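Local coordinates for protein uncharacterized ACR, COG1565 superfamily (PDB 4F3N) that is of uncharacterised function but has a methyltransferase fold and probably transfers methyl groups from S-adenosylmethionine, perhaps to protein arginines, at residues Leu120-Pro128 against Phe366-Val375; Ala353-Ala364 against Met403-Arg414. One frame throughout, in Å; residues are numbered along the deposited sequence.

Interaction 1 (Leu120-Pro128 against Phe366-Val375)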
# COMPACT_ATOMS: atom_id res chain seq x y z
N LEU A 120 -8.02 13.06 -10.93
CA LEU A 120 -9.42 12.92 -10.61
C LEU A 120 -9.55 12.24 -9.23
O LEU A 120 -10.43 12.56 -8.43
CB LEU A 120 -10.08 12.09 -11.69
CG LEU A 120 -11.54 11.90 -11.46
CD1 LEU A 120 -12.29 13.18 -11.80
CD2 LEU A 120 -12.00 10.73 -12.32
N PHE A 121 -8.66 11.28 -8.99
CA PHE A 121 -8.60 10.59 -7.71
C PHE A 121 -8.35 11.56 -6.57
O PHE A 121 -9.12 11.60 -5.59
CB PHE A 121 -7.56 9.46 -7.73
CG PHE A 121 -7.46 8.74 -6.44
CD1 PHE A 121 -8.30 7.67 -6.15
CD2 PHE A 121 -6.49 9.09 -5.51
CE1 PHE A 121 -8.20 6.98 -4.95
CE2 PHE A 121 -6.38 8.43 -4.28
CZ PHE A 121 -7.23 7.35 -4.00
N ALA A 122 -7.33 12.41 -6.71
CA ALA A 122 -7.00 13.37 -5.66
C ALA A 122 -8.13 14.40 -5.46
O ALA A 122 -8.43 14.81 -4.33
CB ALA A 122 -5.69 14.08 -6.00
N GLN A 123 -8.73 14.88 -6.56
CA GLN A 123 -9.83 15.81 -6.45
C GLN A 123 -10.98 15.25 -5.60
O GLN A 123 -11.60 15.96 -4.84
CB GLN A 123 -10.37 16.17 -7.82
CG GLN A 123 -9.47 17.07 -8.64
CD GLN A 123 -10.19 17.45 -9.92
OE1 GLN A 123 -10.40 16.62 -10.80
NE2 GLN A 123 -10.70 18.67 -9.95
N THR A 124 -11.26 13.97 -5.79
CA THR A 124 -12.32 13.33 -5.06
C THR A 124 -11.91 13.06 -3.63
O THR A 124 -12.70 13.32 -2.73
CB THR A 124 -12.74 12.02 -5.76
OG1 THR A 124 -13.09 12.34 -7.11
CG2 THR A 124 -13.96 11.37 -5.02
N LEU A 125 -10.71 12.52 -3.43
CA LEU A 125 -10.22 12.24 -2.05
C LEU A 125 -10.18 13.49 -1.18
O LEU A 125 -10.34 13.41 0.01
CB LEU A 125 -8.83 11.60 -2.10
CG LEU A 125 -8.09 11.25 -0.82
CD1 LEU A 125 -8.91 10.23 -0.03
CD2 LEU A 125 -6.67 10.70 -1.18
N ALA A 126 -9.91 14.64 -1.81
CA ALA A 126 -9.86 15.93 -1.12
C ALA A 126 -11.12 16.19 -0.31
O ALA A 126 -11.09 16.83 0.76
CB ALA A 126 -9.54 17.08 -2.11
N ARG A 127 -12.27 15.70 -0.78
CA ARG A 127 -13.51 15.94 -0.04
C ARG A 127 -13.60 15.29 1.35
O ARG A 127 -13.75 16.01 2.35
CB ARG A 127 -14.71 15.66 -0.92
CG ARG A 127 -14.70 16.69 -2.05
CD ARG A 127 -15.70 16.45 -3.15
NE ARG A 127 -15.44 17.41 -4.24
CZ ARG A 127 -16.28 17.64 -5.25
NH1 ARG A 127 -17.43 16.98 -5.34
NH2 ARG A 127 -15.94 18.55 -6.17
N PRO A 128 -13.47 13.95 1.42
CA PRO A 128 -13.36 13.37 2.78
C PRO A 128 -12.13 13.80 3.57
O PRO A 128 -12.21 13.86 4.80
CB PRO A 128 -13.37 11.84 2.52
CG PRO A 128 -13.03 11.69 1.06
CD PRO A 128 -13.45 12.93 0.35
N PHE A 366 -16.52 4.36 -1.94
CA PHE A 366 -15.91 5.52 -1.29
C PHE A 366 -15.91 6.73 -2.26
O PHE A 366 -16.33 7.83 -1.91
CB PHE A 366 -14.49 5.16 -0.85
CG PHE A 366 -13.72 6.27 -0.18
CD1 PHE A 366 -13.78 6.45 1.21
CD2 PHE A 366 -12.91 7.10 -0.92
CE1 PHE A 366 -13.00 7.43 1.84
CE2 PHE A 366 -12.15 8.07 -0.30
CZ PHE A 366 -12.20 8.24 1.08
N LEU A 367 -15.45 6.48 -3.49
CA LEU A 367 -15.33 7.53 -4.52
C LEU A 367 -16.71 8.01 -4.96
O LEU A 367 -16.92 9.22 -5.14
CB LEU A 367 -14.49 7.08 -5.70
CG LEU A 367 -13.00 6.86 -5.44
CD1 LEU A 367 -12.24 6.41 -6.69
CD2 LEU A 367 -12.34 8.15 -4.89
N LEU A 368 -17.64 7.10 -5.15
CA LEU A 368 -19.01 7.50 -5.44
C LEU A 368 -19.60 8.40 -4.32
O LEU A 368 -20.19 9.45 -4.59
CB LEU A 368 -19.90 6.28 -5.63
CG LEU A 368 -19.70 5.59 -6.96
CD1 LEU A 368 -20.38 4.20 -6.88
CD2 LEU A 368 -20.26 6.45 -8.10
N ASN A 369 -19.48 7.94 -3.08
CA ASN A 369 -19.96 8.69 -1.92
C ASN A 369 -19.34 10.07 -1.80
O ASN A 369 -20.04 11.06 -1.43
CB ASN A 369 -19.72 7.89 -0.66
CG ASN A 369 -20.66 6.70 -0.49
OD1 ASN A 369 -21.68 6.56 -1.20
ND2 ASN A 369 -20.34 5.82 0.48
N ALA A 370 -18.08 10.16 -2.17
CA ALA A 370 -17.29 11.36 -2.09
C ALA A 370 -17.54 12.30 -3.27
O ALA A 370 -17.04 13.44 -3.29
CB ALA A 370 -15.80 10.98 -1.99
N GLY A 371 -18.35 11.88 -4.24
CA GLY A 371 -18.73 12.80 -5.30
C GLY A 371 -17.98 12.73 -6.60
O GLY A 371 -18.01 13.69 -7.36
N ILE A 372 -17.35 11.59 -6.92
CA ILE A 372 -16.58 11.49 -8.18
C ILE A 372 -17.42 11.78 -9.43
O ILE A 372 -16.90 12.34 -10.41
CB ILE A 372 -15.80 10.17 -8.33
CG1 ILE A 372 -14.74 10.28 -9.44
CG2 ILE A 372 -16.75 8.97 -8.56
CD1 ILE A 372 -13.77 9.09 -9.42
N THR A 373 -18.68 11.35 -9.44
CA THR A 373 -19.50 11.56 -10.63
C THR A 373 -19.84 13.03 -10.76
O THR A 373 -20.02 13.52 -11.87
CB THR A 373 -20.75 10.69 -10.68
OG1 THR A 373 -21.60 10.97 -9.58
CG2 THR A 373 -20.37 9.19 -10.66
N ASP A 374 -19.87 13.71 -9.64
CA ASP A 374 -20.12 15.18 -9.65
C ASP A 374 -18.92 15.89 -10.24
O ASP A 374 -19.06 16.80 -11.05
CB ASP A 374 -20.42 15.72 -8.24
CG ASP A 374 -21.67 15.13 -7.62
OD1 ASP A 374 -22.56 14.62 -8.34
OD2 ASP A 374 -21.76 15.18 -6.36
N VAL A 375 -17.73 15.42 -9.85
CA VAL A 375 -16.50 15.92 -10.42
C VAL A 375 -16.53 15.71 -11.93
O VAL A 375 -16.31 16.63 -12.68
CB VAL A 375 -15.27 15.20 -9.81
CG1 VAL A 375 -13.97 15.66 -10.48
CG2 VAL A 375 -15.22 15.44 -8.30
O HOH W 1 -19.15 15.58 -2.80

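Interaction 2 (Ala353-Ala364 against Met403-Arg414)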
# COMPACT_ATOMS: atom_id res chain seq x y z
N ALA A 353 -4.86 -0.14 18.84
CA ALA A 353 -4.03 0.96 19.26
C ALA A 353 -4.86 2.07 19.87
O ALA A 353 -4.32 3.07 20.33
CB ALA A 353 -3.23 1.49 18.08
N GLY A 354 -6.18 1.90 19.87
CA GLY A 354 -7.10 2.82 20.55
C GLY A 354 -7.81 3.81 19.61
O GLY A 354 -8.67 4.58 20.05
N ALA A 355 -7.50 3.77 18.32
CA ALA A 355 -8.22 4.61 17.35
C ALA A 355 -9.60 4.00 17.10
O ALA A 355 -9.83 2.83 17.33
CB ALA A 355 -7.45 4.77 16.02
N ASP A 356 -10.53 4.84 16.68
CA ASP A 356 -11.81 4.43 16.18
C ASP A 356 -11.70 3.99 14.73
O ASP A 356 -10.89 4.54 13.98
CB ASP A 356 -12.76 5.63 16.26
CG ASP A 356 -12.90 6.17 17.70
OD1 ASP A 356 -13.01 5.31 18.61
OD2 ASP A 356 -12.83 7.40 17.92
N LEU A 357 -12.55 3.05 14.34
CA LEU A 357 -12.71 2.73 12.92
C LEU A 357 -13.70 3.73 12.37
O LEU A 357 -14.84 3.77 12.78
CB LEU A 357 -13.23 1.33 12.71
CG LEU A 357 -13.51 0.89 11.27
CD1 LEU A 357 -12.19 0.75 10.54
CD2 LEU A 357 -14.27 -0.44 11.28
N LEU A 358 -13.23 4.55 11.45
CA LEU A 358 -14.03 5.59 10.80
C LEU A 358 -14.81 5.03 9.62
O LEU A 358 -15.92 5.46 9.38
CB LEU A 358 -13.10 6.74 10.35
CG LEU A 358 -13.77 7.96 9.80
CD1 LEU A 358 -14.73 8.59 10.81
CD2 LEU A 358 -12.67 8.93 9.29
N GLY A 359 -14.27 4.04 8.90
CA GLY A 359 -15.02 3.33 7.88
C GLY A 359 -14.18 2.30 7.17
O GLY A 359 -12.96 2.30 7.31
N TYR A 360 -14.85 1.47 6.37
CA TYR A 360 -14.25 0.43 5.51
C TYR A 360 -15.24 0.15 4.37
O TYR A 360 -16.37 -0.24 4.63
CB TYR A 360 -13.92 -0.87 6.28
CG TYR A 360 -13.61 -1.97 5.36
CD1 TYR A 360 -12.41 -1.99 4.67
CD2 TYR A 360 -14.54 -2.93 5.07
CE1 TYR A 360 -12.14 -2.96 3.74
CE2 TYR A 360 -14.27 -3.91 4.15
CZ TYR A 360 -13.07 -3.92 3.49
OH TYR A 360 -12.78 -4.86 2.54
N THR A 361 -14.82 0.38 3.13
CA THR A 361 -15.68 0.10 2.00
C THR A 361 -14.84 -0.05 0.76
O THR A 361 -13.60 0.06 0.82
CB THR A 361 -16.79 1.17 1.85
OG1 THR A 361 -17.80 0.67 0.95
CG2 THR A 361 -16.19 2.48 1.36
N SER A 362 -15.47 -0.35 -0.37
CA SER A 362 -14.72 -0.50 -1.62
C SER A 362 -14.33 0.88 -2.14
O SER A 362 -14.95 1.89 -1.84
CB SER A 362 -15.51 -1.29 -2.65
OG SER A 362 -16.51 -0.50 -3.24
N GLN A 363 -13.24 0.95 -2.90
CA GLN A 363 -12.89 2.22 -3.54
C GLN A 363 -14.04 2.79 -4.36
O GLN A 363 -14.27 3.98 -4.36
CB GLN A 363 -11.68 2.01 -4.48
CG GLN A 363 -11.31 3.26 -5.24
CD GLN A 363 -9.94 3.17 -5.85
OE1 GLN A 363 -8.94 3.27 -5.15
NE2 GLN A 363 -9.86 2.99 -7.19
N ALA A 364 -14.76 1.94 -5.08
CA ALA A 364 -15.92 2.44 -5.85
C ALA A 364 -16.93 3.16 -4.96
O ALA A 364 -17.34 4.29 -5.25
CB ALA A 364 -16.64 1.31 -6.59
N MET A 403 -10.66 -1.18 -10.97
CA MET A 403 -10.15 -1.01 -9.62
C MET A 403 -11.23 -0.94 -8.56
O MET A 403 -10.94 -0.98 -7.40
CB MET A 403 -9.36 0.30 -9.53
CG MET A 403 -8.22 0.40 -10.52
SD MET A 403 -7.35 1.99 -10.48
CE MET A 403 -6.22 1.87 -9.10
N GLY A 404 -12.48 -0.77 -8.96
CA GLY A 404 -13.49 -0.30 -8.02
C GLY A 404 -13.82 -1.19 -6.86
O GLY A 404 -14.13 -0.71 -5.73
N GLU A 405 -13.84 -2.50 -7.12
CA GLU A 405 -14.14 -3.47 -6.08
C GLU A 405 -12.89 -4.00 -5.38
O GLU A 405 -12.89 -4.16 -4.17
CB GLU A 405 -14.98 -4.63 -6.62
CG GLU A 405 -15.26 -5.74 -5.63
CD GLU A 405 -16.03 -5.36 -4.39
OE1 GLU A 405 -16.90 -4.45 -4.49
OE2 GLU A 405 -15.76 -5.98 -3.31
N LEU A 406 -11.86 -4.33 -6.17
CA LEU A 406 -10.64 -4.90 -5.65
C LEU A 406 -9.96 -3.93 -4.67
O LEU A 406 -9.48 -4.36 -3.62
CB LEU A 406 -9.67 -5.18 -6.80
CG LEU A 406 -8.35 -5.71 -6.32
CD1 LEU A 406 -8.43 -7.01 -5.52
CD2 LEU A 406 -7.49 -5.79 -7.57
N PHE A 407 -9.90 -2.65 -5.03
CA PHE A 407 -9.34 -1.64 -4.14
C PHE A 407 -10.35 -1.28 -3.05
O PHE A 407 -11.55 -1.24 -3.33
CB PHE A 407 -8.96 -0.41 -4.92
CG PHE A 407 -7.62 -0.55 -5.65
CD1 PHE A 407 -7.47 -1.48 -6.69
CD2 PHE A 407 -6.52 0.25 -5.30
CE1 PHE A 407 -6.28 -1.59 -7.36
CE2 PHE A 407 -5.32 0.11 -5.96
CZ PHE A 407 -5.19 -0.83 -6.97
N LYS A 408 -9.85 -1.10 -1.82
CA LYS A 408 -10.64 -0.79 -0.65
C LYS A 408 -10.08 0.45 -0.00
O LYS A 408 -8.91 0.81 -0.23
CB LYS A 408 -10.62 -1.92 0.40
CG LYS A 408 -10.87 -3.32 -0.15
CD LYS A 408 -12.29 -3.47 -0.72
CE LYS A 408 -12.65 -4.94 -1.02
NZ LYS A 408 -11.86 -5.52 -2.16
N VAL A 409 -10.93 1.14 0.76
CA VAL A 409 -10.47 2.20 1.63
C VAL A 409 -10.85 1.85 3.06
O VAL A 409 -12.03 1.58 3.33
CB VAL A 409 -11.10 3.54 1.27
CG1 VAL A 409 -10.52 4.63 2.14
CG2 VAL A 409 -10.86 3.88 -0.25
N ILE A 410 -9.86 1.90 3.95
CA ILE A 410 -10.10 1.79 5.40
C ILE A 410 -9.59 3.08 6.06
O ILE A 410 -8.60 3.66 5.63
CB ILE A 410 -9.45 0.51 6.00
CG1 ILE A 410 -10.00 0.23 7.40
CG2 ILE A 410 -7.91 0.60 6.04
CD1 ILE A 410 -9.80 -1.25 7.80
N ALA A 411 -10.31 3.58 7.07
CA ALA A 411 -9.90 4.77 7.76
C ALA A 411 -10.09 4.62 9.26
O ALA A 411 -11.04 3.98 9.71
CB ALA A 411 -10.69 5.97 7.25
N PHE A 412 -9.18 5.22 10.00
CA PHE A 412 -9.19 5.29 11.45
C PHE A 412 -9.22 6.76 11.89
O PHE A 412 -8.78 7.67 11.16
CB PHE A 412 -7.94 4.60 12.00
CG PHE A 412 -7.79 3.17 11.59
CD1 PHE A 412 -8.50 2.20 12.24
CD2 PHE A 412 -6.98 2.81 10.51
CE1 PHE A 412 -8.39 0.87 11.85
CE2 PHE A 412 -6.86 1.49 10.12
CZ PHE A 412 -7.54 0.52 10.81
N SER A 413 -9.67 7.01 13.11
CA SER A 413 -9.78 8.36 13.57
C SER A 413 -9.66 8.49 15.08
O SER A 413 -9.79 7.53 15.82
CB SER A 413 -11.08 9.02 13.12
OG SER A 413 -12.21 8.31 13.62
N ARG A 414 -9.33 9.71 15.47
CA ARG A 414 -9.42 10.13 16.87
C ARG A 414 -9.97 11.53 16.87
O ARG A 414 -9.53 12.40 16.11
CB ARG A 414 -8.07 10.14 17.55
CG ARG A 414 -7.44 8.78 17.65
CD ARG A 414 -6.26 8.88 18.58
NE ARG A 414 -5.44 7.68 18.60
CZ ARG A 414 -5.44 6.77 19.56
NH1 ARG A 414 -6.29 6.86 20.60
NH2 ARG A 414 -4.60 5.75 19.49
O HOH W 2 -12.78 9.42 15.95
O HOH W 3 -17.35 -1.87 -5.37

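Interaction 1 (Leu120-Pro128 against Phe366-Val375)
Thr124 meets Ala370 and Ile372 where helix 118-136 packs on the Schellman turn that joins helix 363-369 to helix 372-376, part of the helical layer of a class I methyltransferase-like fold. The two branches of Thr124 divide the turn between them. CG2 stands anti to the backbone N and touches Ala370 CB and Leu367 CD2, each at 3.6 Å. OG1 rests against Ile372 CG1 (3.5 Å) but spends its polarity within its own helix, bonding to Leu120 O at 3.0 Å. The bond helps to hold the hydroxyl in place; Thr124 N donates to the same oxygen from the opposite face of its carbonyl plane.

One turn along, Val375 enters as a knob among Leu120, Gln123, Thr124 and Arg127. Its CG1 is pressed tightly against Leu120 CD1 at 3.3 Å, the two side chains sliding past each other in opposite directions, while CG2 sits 3.7 Å above one face of the Arg127 guanidinium, offset toward the rim.

At the other end, Leu125 CD1 approaches the edge of the Phe366 ring, whose CZ is 3.5 Å from Pro128 CG. Gly371 has a positive phi of 98°, and both Ile372 N and its own N bond back into the preceding helix. Arg127, extended from CG to NE, passes this turn with CD 3.3 Å from Ala370 O, and a water bonded to that oxygen makes a weak bond to NH1.

Interaction 2 (Ala353-Ala364 against Met403-Arg414)
Leu358 and Gly359 both face Ala411 across an antiparallel pair of strands, 356-362 and 407-414, and form a classic beta bulge. Leu358 N bonds to Ala411 O at 2.9 Å from 37° above the carbonyl plane; Gly359 N adds a weak bond to the same oxygen, and Gly359 O takes Ala411 N in return. Away from the bulge the ladder is regular, as the reciprocal bonds of the hydrogen-bonded pairs Asp356-Ser413 and Thr361-Val409 attest.

On the face carrying Leu357, Tyr360, Ile410 and Phe412, Leu357 CD1 touches Ile410 CG1 at 3.9 Å, the two side chains crossing at about a right angle. Ile410 CB lies at the edge of the Tyr360 ring, and Tyr360 OH rests against Lys408 CE at 3.6 Å. Bends at chi2 and chi4 turn the lysine back, so that NZ bonds to Glu405 O and Leu406 O, with Gly300 O as a further partner.

Where strand 356-362 gives way to helix 363-369, Gln363 N bonds to Phe407 O almost straight (176°), and Ala364 N meets Gly404 O at 2.8 Å, in the carbonyl plane and on a lone pair. The Gln363 amide runs beside Phe407, their planes 39° apart, and NE2 bonds to Leu397 O. At the far end Arg414 NH2 reaches Ala353 O at 2.8 Å, while one guanidinium face lies over Ala355 N.

Strand 356-362 is the outermost strand of the seven-stranded sheet on this side, and 407-414 separates it from strand 293-298. Leu357 and Ile410 lean on helix 343-352, and Phe412 on helix 276-288.

Both contacts are largely buried and share helix 363-369, but they lie at different levels of the fold. Interaction 2 pairs strands in the central sheet through a ladder of backbone bonds, with charged and hydroxyl groups at its ends. Interaction 1 joins helices beside that sheet by side-chain packing; its polar groups, Gln123, Arg127 and Asp374, lie mostly at the rim, where a water links Arg127 to Ala370 O, the bond to the arginine being weak. The layers meet directly: Phe366 CG lies 3.7 Å from Val409 CG2, and Phe121 CE1 lies 3.8 Å from Gln363 OE1. Both also approach the S-adenosyl-L-homocysteine site: Phe121 is about 4 Å, side chain to side chain, from Asn214, as is Phe407 from Thr113.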